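Fe-regulated protein B (Neisseria meningitidis, PDB 4AIP) is an outer-membrane transporter of the TonB-dependent receptor family, involved in iron uptake and probably in carrying ferric siderophores across the membrane. Local coordinates at residues 239-244 with 725-730; 128-133 with 335-340; 279-284 with 345-350; 141-146 with 217-222. All coordinates share one frame; numbering follows the deposited sequence.

All four contacts lie within the barrel of a TonB-dependent transporter or among the loops at its end. Contacts 1 and 3 are buried and join long loops to one another; they touch, with Leu727 against the backbone of Glu283 and Glu284. Contacts 2 and 4, only partly buried, set the plug against the barrel wall, on strands 325-339 and 212-223. Contacts 2 and 3 have centres about 9 Å apart and meet through His133, whereas contact 4 stands apart from the rest, with no direct touch. Contact 1 is wholly apolar; contact 3 adds a weak hydrogen bond to apolar packing. The plug-barrel contacts press aliphatic groups on polar side chains whose hydrogen bonds or salt bridges go elsewhere.

Contact 1: 239-244 with 725-730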
loop_
_atom_site.group_PDB
_atom_site.type_symbol
_atom_site.label_atom_id
_atom_site.label_comp_id
_atom_site.label_asym_id
_atom_site.label_seq_id
_atom_site.Cartn_x
_atom_site.Cartn_y
_atom_site.Cartn_z
ATOM N N LYS B 239 18.718 -14.469 -18.908
ATOM C CA LYS B 239 19.901 -13.994 -18.223
ATOM C C LYS B 239 19.640 -13.524 -16.776
ATOM O O LYS B 239 20.557 -13.088 -16.074
ATOM C CB LYS B 239 20.502 -12.848 -19.007
ATOM C CG LYS B 239 20.860 -13.181 -20.406
ATOM C CD LYS B 239 21.358 -11.946 -21.100
ATOM C CE LYS B 239 22.095 -12.282 -22.387
ATOM N NZ LYS B 239 21.259 -13.072 -23.339
ATOM N N THR B 240 18.396 -13.589 -16.334
ATOM C CA THR B 240 18.074 -13.081 -15.023
ATOM C C THR B 240 18.062 -14.202 -13.998
ATOM O O THR B 240 17.823 -15.350 -14.315
ATOM C CB THR B 240 16.766 -12.239 -14.997
ATOM O OG1 THR B 240 15.639 -13.044 -15.339
ATOM C CG2 THR B 240 16.861 -11.046 -15.914
ATOM N N VAL B 241 18.379 -13.844 -12.766
ATOM C CA VAL B 241 18.318 -14.763 -11.617
ATOM C C VAL B 241 16.902 -14.826 -11.087
ATOM O O VAL B 241 16.398 -13.852 -10.547
ATOM C CB VAL B 241 19.325 -14.320 -10.516
ATOM C CG1 VAL B 241 19.291 -15.235 -9.382
ATOM C CG2 VAL B 241 20.712 -14.294 -11.092
ATOM N N PRO B 242 16.249 -15.972 -11.265
ATOM C CA PRO B 242 14.873 -16.106 -10.805
ATOM C C PRO B 242 14.688 -15.795 -9.306
ATOM O O PRO B 242 15.496 -16.204 -8.480
ATOM C CB PRO B 242 14.530 -17.563 -11.137
ATOM C CG PRO B 242 15.435 -17.904 -12.227
ATOM C CD PRO B 242 16.713 -17.204 -11.922
ATOM N N TYR B 243 13.649 -15.008 -9.036
ATOM C CA TYR B 243 13.130 -14.671 -7.700
ATOM C C TYR B 243 14.071 -13.872 -6.842
ATOM O O TYR B 243 14.184 -14.069 -5.648
ATOM C CB TYR B 243 12.623 -15.902 -6.963
ATOM C CG TYR B 243 11.612 -16.657 -7.748
ATOM C CD1 TYR B 243 10.274 -16.221 -7.823
ATOM C CD2 TYR B 243 11.978 -17.806 -8.442
ATOM C CE1 TYR B 243 9.334 -16.932 -8.545
ATOM C CE2 TYR B 243 11.026 -18.519 -9.184
ATOM C CZ TYR B 243 9.719 -18.081 -9.221
ATOM O OH TYR B 243 8.828 -18.803 -9.948
ATOM N N SER B 244 14.734 -12.952 -7.484
ATOM C CA SER B 244 15.716 -12.113 -6.861
ATOM C C SER B 244 15.186 -10.686 -6.845
ATOM O O SER B 244 15.839 -9.796 -6.341
ATOM C CB SER B 244 17.032 -12.203 -7.637
ATOM O OG SER B 244 16.894 -11.757 -8.972
ATOM N N ASN B 725 27.074 -23.850 -7.227
ATOM C CA ASN B 725 26.954 -22.520 -7.895
ATOM C C ASN B 725 25.663 -21.729 -7.626
ATOM O O ASN B 725 24.781 -21.673 -8.462
ATOM C CB ASN B 725 27.371 -22.530 -9.367
ATOM C CG ASN B 725 28.908 -22.598 -9.560
ATOM O OD1 ASN B 725 29.386 -23.406 -10.341
ATOM N ND2 ASN B 725 29.665 -21.741 -8.860
ATOM N N THR B 726 25.610 -21.087 -6.453
ATOM C CA THR B 726 24.365 -20.609 -5.885
ATOM C C THR B 726 23.795 -19.330 -6.500
ATOM O O THR B 726 22.800 -19.402 -7.189
ATOM C CB THR B 726 24.456 -20.403 -4.377
ATOM O OG1 THR B 726 25.252 -19.243 -4.097
ATOM C CG2 THR B 726 24.996 -21.614 -3.730
ATOM N N LEU B 727 24.375 -18.167 -6.193
ATOM C CA LEU B 727 23.828 -16.913 -6.690
ATOM C C LEU B 727 24.918 -15.977 -7.162
ATOM O O LEU B 727 25.725 -15.518 -6.371
ATOM C CB LEU B 727 22.940 -16.206 -5.632
ATOM C CG LEU B 727 21.645 -16.873 -5.189
ATOM C CD1 LEU B 727 21.051 -16.097 -4.056
ATOM C CD2 LEU B 727 20.684 -16.938 -6.311
ATOM N N PRO B 728 24.919 -15.659 -8.457
ATOM C CA PRO B 728 26.044 -14.898 -8.998
ATOM C C PRO B 728 25.985 -13.436 -8.618
ATOM O O PRO B 728 24.965 -12.948 -8.161
ATOM C CB PRO B 728 25.899 -15.072 -10.530
ATOM C CG PRO B 728 24.493 -15.423 -10.766
ATOM C CD PRO B 728 23.896 -15.975 -9.473
ATOM N N GLY B 729 27.101 -12.738 -8.807
ATOM C CA GLY B 729 27.139 -11.264 -8.680
ATOM C C GLY B 729 26.263 -10.586 -9.728
ATOM O O GLY B 729 25.895 -11.191 -10.764
ATOM N N VAL B 730 25.924 -9.325 -9.479
ATOM C CA VAL B 730 25.065 -8.666 -10.397
ATOM C C VAL B 730 25.906 -8.435 -11.602
ATOM O O VAL B 730 27.081 -8.041 -11.511
ATOM C CB VAL B 730 24.435 -7.340 -9.844
ATOM C CG1 VAL B 730 23.529 -6.671 -10.909
ATOM C CG2 VAL B 730 23.579 -7.598 -8.507
#
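Val241 is turned so that its methyls part toward two residues: CG1 lies trans to the backbone N (chi1 -179°) and faces Leu727, while CG2, trans to the carbonyl carbon, faces Pro728. Leu727, with its CG beside the backbone N (chi1 -65°), carries one branch back toward the valine, and CD2 comes to 3.8 Å from Val241 CG1, the two side chains crossing at a slant. On the other branch, Val241 CG2 meets the CD-CG side of the Pro728 ring, 3.9 Å from Pro728 CD. The valine leads into a type II turn from Val241 to Ser244, which is closed by the side chain at its end: Ser244 OG donates to Val241 O over 2.7 Å. Tyr226 braces both loops, its backbone pairing with that of Val241 and its hydroxyl bonding to Pro728 O; Thr286 packs on both Val241 and Leu727. Residues 725-730 belong to the predicted TonB C-terminal box. Aliphatic carbon alone bridges the two segments, so their mutual fit rests on shape and burial, while polar bonds to other parts of the same loops, and from Ser244 O to Asn101, help to hold each backbone.

Contact 2: 128-133 with 335-340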
loop_
_atom_site.group_PDB
_atom_site.type_symbol
_atom_site.label_atom_id
_atom_site.label_comp_id
_atom_site.label_asym_id
_atom_site.label_seq_id
_atom_site.Cartn_x
_atom_site.Cartn_y
_atom_site.Cartn_z
ATOM N N SER B 128 19.857 -13.775 16.788
ATOM C CA SER B 128 19.031 -14.874 16.383
ATOM C C SER B 128 18.893 -14.934 14.862
ATOM O O SER B 128 19.282 -14.002 14.178
ATOM C CB SER B 128 17.665 -14.719 17.065
ATOM O OG SER B 128 17.762 -14.985 18.452
ATOM N N GLN B 129 18.266 -15.983 14.340
ATOM C CA GLN B 129 17.984 -16.018 12.913
ATOM C C GLN B 129 16.626 -16.628 12.616
ATOM O O GLN B 129 15.995 -17.246 13.485
ATOM C CB GLN B 129 19.104 -16.754 12.171
ATOM C CG GLN B 129 19.134 -18.238 12.487
ATOM C CD GLN B 129 20.306 -18.955 11.806
ATOM O OE1 GLN B 129 20.772 -18.553 10.743
ATOM N NE2 GLN B 129 20.758 -20.024 12.405
ATOM N N ILE B 130 16.176 -16.451 11.385
ATOM C CA ILE B 130 14.881 -16.928 10.972
ATOM C C ILE B 130 15.032 -18.319 10.448
ATOM O O ILE B 130 14.304 -19.213 10.855
ATOM C CB ILE B 130 14.321 -16.038 9.853
ATOM C CG1 ILE B 130 14.030 -14.663 10.424
ATOM C CG2 ILE B 130 13.104 -16.718 9.153
ATOM C CD1 ILE B 130 13.754 -13.687 9.408
ATOM N N LEU B 131 15.984 -18.487 9.527
ATOM C CA LEU B 131 16.264 -19.753 8.844
ATOM C C LEU B 131 17.662 -19.698 8.310
ATOM O O LEU B 131 18.118 -18.677 7.816
ATOM C CB LEU B 131 15.305 -19.982 7.692
ATOM C CG LEU B 131 15.364 -21.406 7.118
ATOM C CD1 LEU B 131 14.835 -22.444 8.147
ATOM C CD2 LEU B 131 14.611 -21.515 5.786
ATOM N N TYR B 132 18.357 -20.818 8.378
ATOM C CA TYR B 132 19.773 -20.815 8.028
ATOM C C TYR B 132 20.002 -20.812 6.495
ATOM O O TYR B 132 21.114 -20.668 6.039
ATOM C CB TYR B 132 20.446 -21.994 8.706
ATOM C CG TYR B 132 20.169 -23.281 8.007
ATOM C CD1 TYR B 132 18.998 -24.044 8.309
ATOM C CD2 TYR B 132 21.048 -23.747 6.999
ATOM C CE1 TYR B 132 18.739 -25.251 7.643
ATOM C CE2 TYR B 132 20.796 -24.930 6.345
ATOM C CZ TYR B 132 19.652 -25.679 6.667
ATOM O OH TYR B 132 19.426 -26.859 5.995
ATOM N N HIS B 133 18.943 -20.968 5.709
ATOM C CA HIS B 133 19.050 -20.934 4.260
ATOM C C HIS B 133 18.963 -19.506 3.745
ATOM O O HIS B 133 18.853 -19.266 2.552
ATOM C CB HIS B 133 17.956 -21.773 3.651
ATOM C CG HIS B 133 18.288 -23.226 3.540
ATOM N ND1 HIS B 133 19.399 -23.688 2.872
ATOM C CD2 HIS B 133 17.619 -24.327 3.957
ATOM C CE1 HIS B 133 19.416 -25.006 2.902
ATOM N NE2 HIS B 133 18.342 -25.419 3.547
ATOM N N LYS B 335 11.951 -8.783 14.577
ATOM C CA LYS B 335 12.278 -9.387 13.334
ATOM C C LYS B 335 11.148 -10.290 12.910
ATOM O O LYS B 335 10.704 -11.200 13.650
ATOM C CB LYS B 335 13.562 -10.141 13.409
ATOM C CG LYS B 335 14.270 -9.898 12.102
ATOM C CD LYS B 335 15.744 -10.219 12.079
ATOM C CE LYS B 335 16.071 -10.679 13.476
ATOM N NZ LYS B 335 17.275 -10.326 14.196
ATOM N N GLU B 336 10.664 -10.048 11.712
ATOM C CA GLU B 336 9.551 -10.832 11.236
ATOM C C GLU B 336 9.719 -11.498 9.939
ATOM O O GLU B 336 10.380 -10.966 9.031
ATOM C CB GLU B 336 8.347 -9.977 11.092
ATOM C CG GLU B 336 7.605 -10.027 12.275
ATOM C CD GLU B 336 6.309 -9.257 12.161
ATOM O OE1 GLU B 336 5.340 -9.808 11.537
ATOM O OE2 GLU B 336 6.284 -8.125 12.717
ATOM N N ARG B 337 9.097 -12.664 9.873
ATOM C CA ARG B 337 8.837 -13.291 8.624
ATOM C C ARG B 337 7.339 -13.550 8.484
ATOM O O ARG B 337 6.665 -14.171 9.338
ATOM C CB ARG B 337 9.662 -14.560 8.436
ATOM C CG ARG B 337 9.390 -15.281 7.150
ATOM C CD ARG B 337 9.887 -16.699 7.266
ATOM N NE ARG B 337 9.776 -17.436 6.015
ATOM C CZ ARG B 337 8.747 -18.207 5.699
ATOM N NH1 ARG B 337 7.727 -18.373 6.553
ATOM N NH2 ARG B 337 8.752 -18.845 4.551
ATOM N N TYR B 338 6.822 -13.039 7.388
ATOM C CA TYR B 338 5.470 -13.328 6.972
ATOM C C TYR B 338 5.476 -14.034 5.595
ATOM O O TYR B 338 6.108 -13.573 4.637
ATOM C CB TYR B 338 4.679 -12.016 6.867
ATOM C CG TYR B 338 3.337 -12.231 6.226
ATOM C CD1 TYR B 338 2.224 -12.731 6.967
ATOM C CD2 TYR B 338 3.178 -12.006 4.866
ATOM C CE1 TYR B 338 0.979 -12.957 6.337
ATOM C CE2 TYR B 338 1.933 -12.216 4.237
ATOM C CZ TYR B 338 0.858 -12.684 4.965
ATOM O OH TYR B 338 -0.354 -12.891 4.319
ATOM N N SER B 339 4.731 -15.115 5.502
ATOM C CA SER B 339 4.565 -15.785 4.249
ATOM C C SER B 339 3.092 -15.926 3.980
ATOM O O SER B 339 2.336 -16.244 4.902
ATOM C CB SER B 339 5.203 -17.151 4.343
ATOM O OG SER B 339 4.604 -18.039 3.418
ATOM N N ALA B 340 2.684 -15.680 2.725
ATOM C CA ALA B 340 1.255 -15.803 2.336
ATOM C C ALA B 340 0.779 -17.244 2.226
ATOM O O ALA B 340 -0.406 -17.494 2.345
ATOM C CB ALA B 340 0.972 -15.081 1.022
#
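The guanidinium of Arg337 is held by Asp342, with NH1 in a salt bridge to the carboxylate, and this leaves the aliphatic stem of the arginine to meet Ile130. CG lies trans to the backbone N (chi1 178°) and the chain stays extended out to NE, so the methylenes form a rod that reaches into the barrel. Across it, at a slant, comes Ile130, whose CG2 sits 3.7 Å from Arg337 CD and 4.1 Å from Arg337 CB. The other branch of the isoleucine points at the strand backbone, Ile130 CD1 ending 4.4 Å from Glu336 O. Lys335, two residues before the arginine and on the same side of the strand, folds its chain at chi3 and chi4 toward the plug. Its ammonium makes only a loose approach, Lys335 NZ lying 4.2 Å from Ser128 O. Between these two, Glu336 points the other way and packs on Lys224 of the second subunit. Farther along the plug loop, the rim of the Tyr132 ring lies over the rim of the His133 imidazole, and His133 ND1 is hydrogen-bonded to Glu284 OE2. The loop and the strand run nearly the same way where they touch, 17° apart. Side chains of the strand alternate between the barrel interior and its outer surface, as expected in a barrel wall, and a plug loop resting on the inward set is the hallmark of the TonB-dependent transporter fold.

Contact 3: 279-284 with 345-350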
loop_
_atom_site.group_PDB
_atom_site.type_symbol
_atom_site.label_atom_id
_atom_site.label_comp_id
_atom_site.label_asym_id
_atom_site.label_seq_id
_atom_site.Cartn_x
_atom_site.Cartn_y
_atom_site.Cartn_z
ATOM N N ARG B 279 9.466 -15.084 -3.260
ATOM C CA ARG B 279 10.781 -15.473 -2.878
ATOM C C ARG B 279 10.666 -16.928 -2.669
ATOM O O ARG B 279 9.547 -17.460 -2.543
ATOM C CB ARG B 279 11.166 -14.820 -1.573
ATOM C CG ARG B 279 11.195 -13.282 -1.676
ATOM C CD ARG B 279 12.464 -12.771 -2.378
ATOM N NE ARG B 279 13.638 -13.000 -1.537
ATOM C CZ ARG B 279 14.909 -12.845 -1.892
ATOM N NH1 ARG B 279 15.228 -12.478 -3.122
ATOM N NH2 ARG B 279 15.881 -13.091 -1.031
ATOM N N THR B 280 11.804 -17.592 -2.633
ATOM C CA THR B 280 11.831 -19.027 -2.632
ATOM C C THR B 280 12.017 -19.490 -1.200
ATOM O O THR B 280 12.494 -18.739 -0.346
ATOM C CB THR B 280 12.977 -19.548 -3.554
ATOM O OG1 THR B 280 14.246 -19.120 -3.048
ATOM C CG2 THR B 280 12.875 -18.957 -4.876
ATOM N N VAL B 281 11.569 -20.703 -0.919
ATOM C CA VAL B 281 11.808 -21.317 0.379
ATOM C C VAL B 281 13.308 -21.346 0.283
ATOM O O VAL B 281 13.811 -21.685 -0.775
ATOM C CB VAL B 281 11.290 -22.783 0.378
ATOM C CG1 VAL B 281 11.679 -23.520 1.708
ATOM C CG2 VAL B 281 9.775 -22.868 0.060
ATOM N N ARG B 282 14.080 -20.962 1.264
ATOM C CA ARG B 282 15.549 -21.030 0.963
ATOM C C ARG B 282 16.059 -19.958 0.038
ATOM O O ARG B 282 16.384 -20.241 -1.116
ATOM C CB ARG B 282 15.954 -22.333 0.253
ATOM C CG ARG B 282 15.924 -23.581 1.055
ATOM C CD ARG B 282 16.448 -24.727 0.223
ATOM N NE ARG B 282 15.794 -25.980 0.574
ATOM C CZ ARG B 282 14.615 -26.389 0.096
ATOM N NH1 ARG B 282 13.942 -25.650 -0.789
ATOM N NH2 ARG B 282 14.105 -27.543 0.510
ATOM N N GLU B 283 16.222 -18.749 0.543
ATOM C CA GLU B 283 16.618 -17.631 -0.309
ATOM C C GLU B 283 18.060 -17.647 -0.821
ATOM O O GLU B 283 18.441 -16.821 -1.685
ATOM C CB GLU B 283 16.338 -16.346 0.421
ATOM C CG GLU B 283 14.956 -16.365 1.018
ATOM C CD GLU B 283 14.542 -15.038 1.562
ATOM O OE1 GLU B 283 15.399 -14.102 1.696
ATOM O OE2 GLU B 283 13.343 -14.937 1.874
ATOM N N GLU B 284 18.863 -18.580 -0.313
ATOM C CA GLU B 284 20.265 -18.656 -0.735
ATOM C C GLU B 284 20.420 -19.308 -2.108
ATOM O O GLU B 284 21.457 -19.220 -2.718
ATOM C CB GLU B 284 21.156 -19.313 0.330
ATOM C CG GLU B 284 20.965 -20.823 0.454
ATOM C CD GLU B 284 21.932 -21.486 1.465
ATOM O OE1 GLU B 284 23.111 -21.056 1.639
ATOM O OE2 GLU B 284 21.501 -22.465 2.091
ATOM N N THR B 345 6.665 -25.030 2.215
ATOM C CA THR B 345 7.799 -24.733 3.065
ATOM C C THR B 345 7.977 -25.795 4.153
ATOM O O THR B 345 7.339 -25.697 5.203
ATOM C CB THR B 345 7.625 -23.358 3.735
ATOM O OG1 THR B 345 7.184 -22.407 2.759
ATOM C CG2 THR B 345 8.934 -22.870 4.368
ATOM N N GLY B 346 8.855 -26.782 3.912
ATOM C CA GLY B 346 9.103 -27.891 4.852
ATOM C C GLY B 346 9.442 -27.403 6.243
ATOM O O GLY B 346 8.900 -27.901 7.237
ATOM N N TYR B 347 10.305 -26.378 6.292
ATOM C CA TYR B 347 10.879 -25.848 7.547
ATOM C C TYR B 347 9.865 -25.182 8.471
ATOM O O TYR B 347 10.078 -25.127 9.673
ATOM C CB TYR B 347 12.036 -24.881 7.251
ATOM C CG TYR B 347 13.077 -25.444 6.328
ATOM C CD1 TYR B 347 14.049 -26.343 6.790
ATOM C CD2 TYR B 347 13.099 -25.095 4.983
ATOM C CE1 TYR B 347 15.021 -26.886 5.917
ATOM C CE2 TYR B 347 14.067 -25.630 4.106
ATOM C CZ TYR B 347 15.014 -26.519 4.593
ATOM O OH TYR B 347 15.946 -27.030 3.768
ATOM N N ALA B 348 8.786 -24.672 7.897
ATOM C CA ALA B 348 7.718 -24.055 8.673
ATOM C C ALA B 348 6.632 -25.077 9.059
ATOM O O ALA B 348 5.598 -24.716 9.627
ATOM C CB ALA B 348 7.122 -22.825 7.924
ATOM N N GLY B 349 6.888 -26.351 8.773
ATOM C CA GLY B 349 5.920 -27.419 9.004
ATOM C C GLY B 349 4.836 -27.495 7.949
ATOM O O GLY B 349 3.745 -27.981 8.210
ATOM N N ASN B 350 5.138 -27.015 6.749
ATOM C CA ASN B 350 4.183 -27.043 5.623
ATOM C C ASN B 350 2.823 -26.400 5.959
ATOM O O ASN B 350 1.756 -26.867 5.571
ATOM C CB ASN B 350 4.050 -28.476 5.051
ATOM C CG ASN B 350 5.377 -29.021 4.555
ATOM O OD1 ASN B 350 5.844 -28.639 3.489
ATOM N ND2 ASN B 350 5.993 -29.901 5.329
#
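Val281 points straight at the opposing loop and divides its methyls between two residues. CG1 meets the edge of the Tyr347 ring in its plane, 3.9 Å from Tyr347 CD2, and also touches the Thr345 methyl; CG2 lies 3.8 Å from Thr345 OG1, a hydroxyl bonded to Asp342. Next comes Arg282, whose bend at chi3 swings the guanidinium across the tyrosine. The two planes stand 77° apart, so the CE2 edge of the ring lies under one guanidinium face. There Arg282 NE gives a weak hydrogen bond to Tyr347 OH, 3.4 Å long and bent to 133°. The firmer hold on this arginine is at NH1, which bonds to Gln299 OE1 and Arg298 O. Glu283 turns from the contact to Arg279, whose NH2 makes a salt bridge of 2.9 Å to Glu283 OE1, straight at the N-H but meeting the carboxylate from above its plane. Glu284 pairs with Arg722. Opposite, Thr345 O takes backbone bonds from Ala348 N and Asn350 N on opposite faces of its carbonyl plane, fixing the short 3-10 turn that presents Tyr347. Two long loops, after strands 278-279 and 325-339, pack together here, probably on the extracellular side, as is usual for long loops of TonB-dependent transporter barrels.

Contact 4: 141-146 with 217-222; sequences PALVKV and SYNRND
Ala142 sets its methyl squarely over the flat amide of Asn219: Ala142 CB lies 3.6 Å from Asn219 CG, almost directly above it. The amide nitrogen and oxygen are only slightly farther off, with Ala142 CB 3.8 Å from Asn219 ND2 and 4.0 Å from Asn219 OD1, so the methyl covers the group as a whole rather than one end. The asparagine CG sits trans to the carbonyl carbon (chi1 -46°), and chi2 of -78° turns the broad side of the amide to the plug. Leu143 approaches differently. It passes beyond the nitrogen end of the amide, Leu143 CD2 reaching 4.3 Å from Asn219 ND2, and its side chain also packs on Ser250, Met271 and Asp273 of the barrel. The two plug residues are presented by a tight turn in which Val144 N bonds to Pro141 O at 3.0 Å; just after it, Lys145 and Val146 form a classic bulge opposite Lys170. On the barrel strand, Tyr218 points away from the plug. Asn219 ND2 finds its own partner in Ser250 OG, on the next barrel strand. The amide is therefore held by the wall and merely covered by the plug, an interface of van der Waals contact without directional bonds between the segments, in which the polar group keeps its hydrogen bond within the barrel.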
loop_
_atom_site.group_PDB
_atom_site.type_symbol
_atom_site.label_atom_id
_atom_site.label_comp_id
_atom_site.label_asym_id
_atom_site.label_seq_id
_atom_site.Cartn_x
_atom_site.Cartn_y
_atom_site.Cartn_z
ATOM N N PRO B 141 20.895 1.229 3.733
ATOM C CA PRO B 141 21.780 2.369 4.009
ATOM C C PRO B 141 21.043 3.679 3.859
ATOM O O PRO B 141 21.546 4.761 4.263
ATOM C CB PRO B 141 22.864 2.259 2.914
ATOM C CG PRO B 141 22.225 1.422 1.816
ATOM C CD PRO B 141 21.315 0.449 2.559
ATOM N N ALA B 142 19.864 3.614 3.259
ATOM C CA ALA B 142 19.060 4.842 3.128
ATOM C C ALA B 142 18.720 5.359 4.531
ATOM O O ALA B 142 18.695 6.552 4.746
ATOM C CB ALA B 142 17.787 4.581 2.305
ATOM N N LEU B 143 18.525 4.457 5.496
ATOM C CA LEU B 143 18.308 4.874 6.897
ATOM C C LEU B 143 19.537 5.499 7.605
ATOM O O LEU B 143 19.387 6.229 8.619
ATOM C CB LEU B 143 17.773 3.706 7.725
ATOM C CG LEU B 143 16.502 3.052 7.207
ATOM C CD1 LEU B 143 16.314 1.648 7.810
ATOM C CD2 LEU B 143 15.292 3.945 7.527
ATOM N N VAL B 144 20.745 5.248 7.094
ATOM C CA VAL B 144 21.892 5.388 7.983
ATOM C C VAL B 144 22.654 6.668 7.774
ATOM O O VAL B 144 22.593 7.227 6.694
ATOM C CB VAL B 144 22.828 4.093 7.982
ATOM C CG1 VAL B 144 22.019 2.859 7.883
ATOM C CG2 VAL B 144 23.743 4.076 6.834
ATOM N N LYS B 145 23.334 7.167 8.805
ATOM C CA LYS B 145 24.198 8.324 8.612
ATOM C C LYS B 145 25.656 7.992 8.675
ATOM O O LYS B 145 26.447 8.702 8.109
ATOM C CB LYS B 145 23.881 9.468 9.571
ATOM C CG LYS B 145 24.685 9.511 10.814
ATOM C CD LYS B 145 23.866 10.031 11.974
ATOM C CE LYS B 145 24.733 10.404 13.157
ATOM N NZ LYS B 145 25.546 11.615 12.969
ATOM N N VAL B 146 26.027 6.944 9.388
ATOM C CA VAL B 146 27.398 6.458 9.423
ATOM C C VAL B 146 27.405 4.938 9.527
ATOM O O VAL B 146 26.474 4.319 10.094
ATOM C CB VAL B 146 28.202 7.029 10.616
ATOM C CG1 VAL B 146 28.695 8.425 10.310
ATOM C CG2 VAL B 146 27.399 7.119 11.867
ATOM N N SER B 217 11.478 9.967 7.273
ATOM C CA SER B 217 11.989 9.522 5.993
ATOM C C SER B 217 11.296 8.277 5.617
ATOM O O SER B 217 11.165 7.355 6.452
ATOM C CB SER B 217 13.444 9.204 6.102
ATOM O OG SER B 217 14.088 10.416 6.402
ATOM N N TYR B 218 10.813 8.289 4.376
ATOM C CA TYR B 218 10.330 7.162 3.673
ATOM C C TYR B 218 11.303 6.866 2.475
ATOM O O TYR B 218 11.645 7.825 1.730
ATOM C CB TYR B 218 8.916 7.455 3.150
ATOM C CG TYR B 218 8.408 6.334 2.257
ATOM C CD1 TYR B 218 8.176 5.049 2.797
ATOM C CD2 TYR B 218 8.208 6.519 0.882
ATOM C CE1 TYR B 218 7.718 3.979 1.971
ATOM C CE2 TYR B 218 7.738 5.445 0.054
ATOM C CZ TYR B 218 7.498 4.202 0.620
ATOM O OH TYR B 218 7.059 3.138 -0.127
ATOM N N ASN B 219 11.686 5.596 2.290
ATOM C CA ASN B 219 12.482 5.200 1.150
ATOM C C ASN B 219 11.962 3.950 0.489
ATOM O O ASN B 219 11.589 2.954 1.163
ATOM C CB ASN B 219 13.946 4.982 1.534
ATOM C CG ASN B 219 14.472 6.103 2.408
ATOM O OD1 ASN B 219 14.797 7.201 1.918
ATOM N ND2 ASN B 219 14.493 5.855 3.756
ATOM N N ARG B 220 11.974 3.960 -0.832
ATOM C CA ARG B 220 11.572 2.743 -1.510
ATOM C C ARG B 220 12.512 2.402 -2.632
ATOM O O ARG B 220 12.978 3.313 -3.339
ATOM C CB ARG B 220 10.167 2.873 -2.000
ATOM C CG ARG B 220 9.617 1.570 -2.434
ATOM C CD ARG B 220 8.241 1.727 -3.116
ATOM N NE ARG B 220 8.008 0.552 -3.936
ATOM C CZ ARG B 220 6.911 0.354 -4.648
ATOM N NH1 ARG B 220 5.918 1.234 -4.645
ATOM N NH2 ARG B 220 6.794 -0.769 -5.324
ATOM N N ASN B 221 12.801 1.102 -2.776
ATOM C CA ASN B 221 13.678 0.585 -3.855
ATOM C C ASN B 221 12.981 -0.600 -4.448
ATOM O O ASN B 221 12.976 -1.676 -3.817
ATOM C CB ASN B 221 15.024 0.132 -3.281
ATOM C CG ASN B 221 16.037 -0.151 -4.364
ATOM O OD1 ASN B 221 15.849 0.253 -5.511
ATOM N ND2 ASN B 221 17.107 -0.873 -4.026
ATOM N N ASP B 222 12.393 -0.426 -5.642
ATOM C CA ASP B 222 11.691 -1.535 -6.327
ATOM C C ASP B 222 12.591 -2.193 -7.339
ATOM O O ASP B 222 12.860 -1.617 -8.406
ATOM C CB ASP B 222 10.422 -1.042 -7.027
ATOM C CG ASP B 222 9.408 -2.187 -7.310
ATOM O OD1 ASP B 222 9.565 -3.296 -6.740
ATOM O OD2 ASP B 222 8.452 -1.974 -8.091
#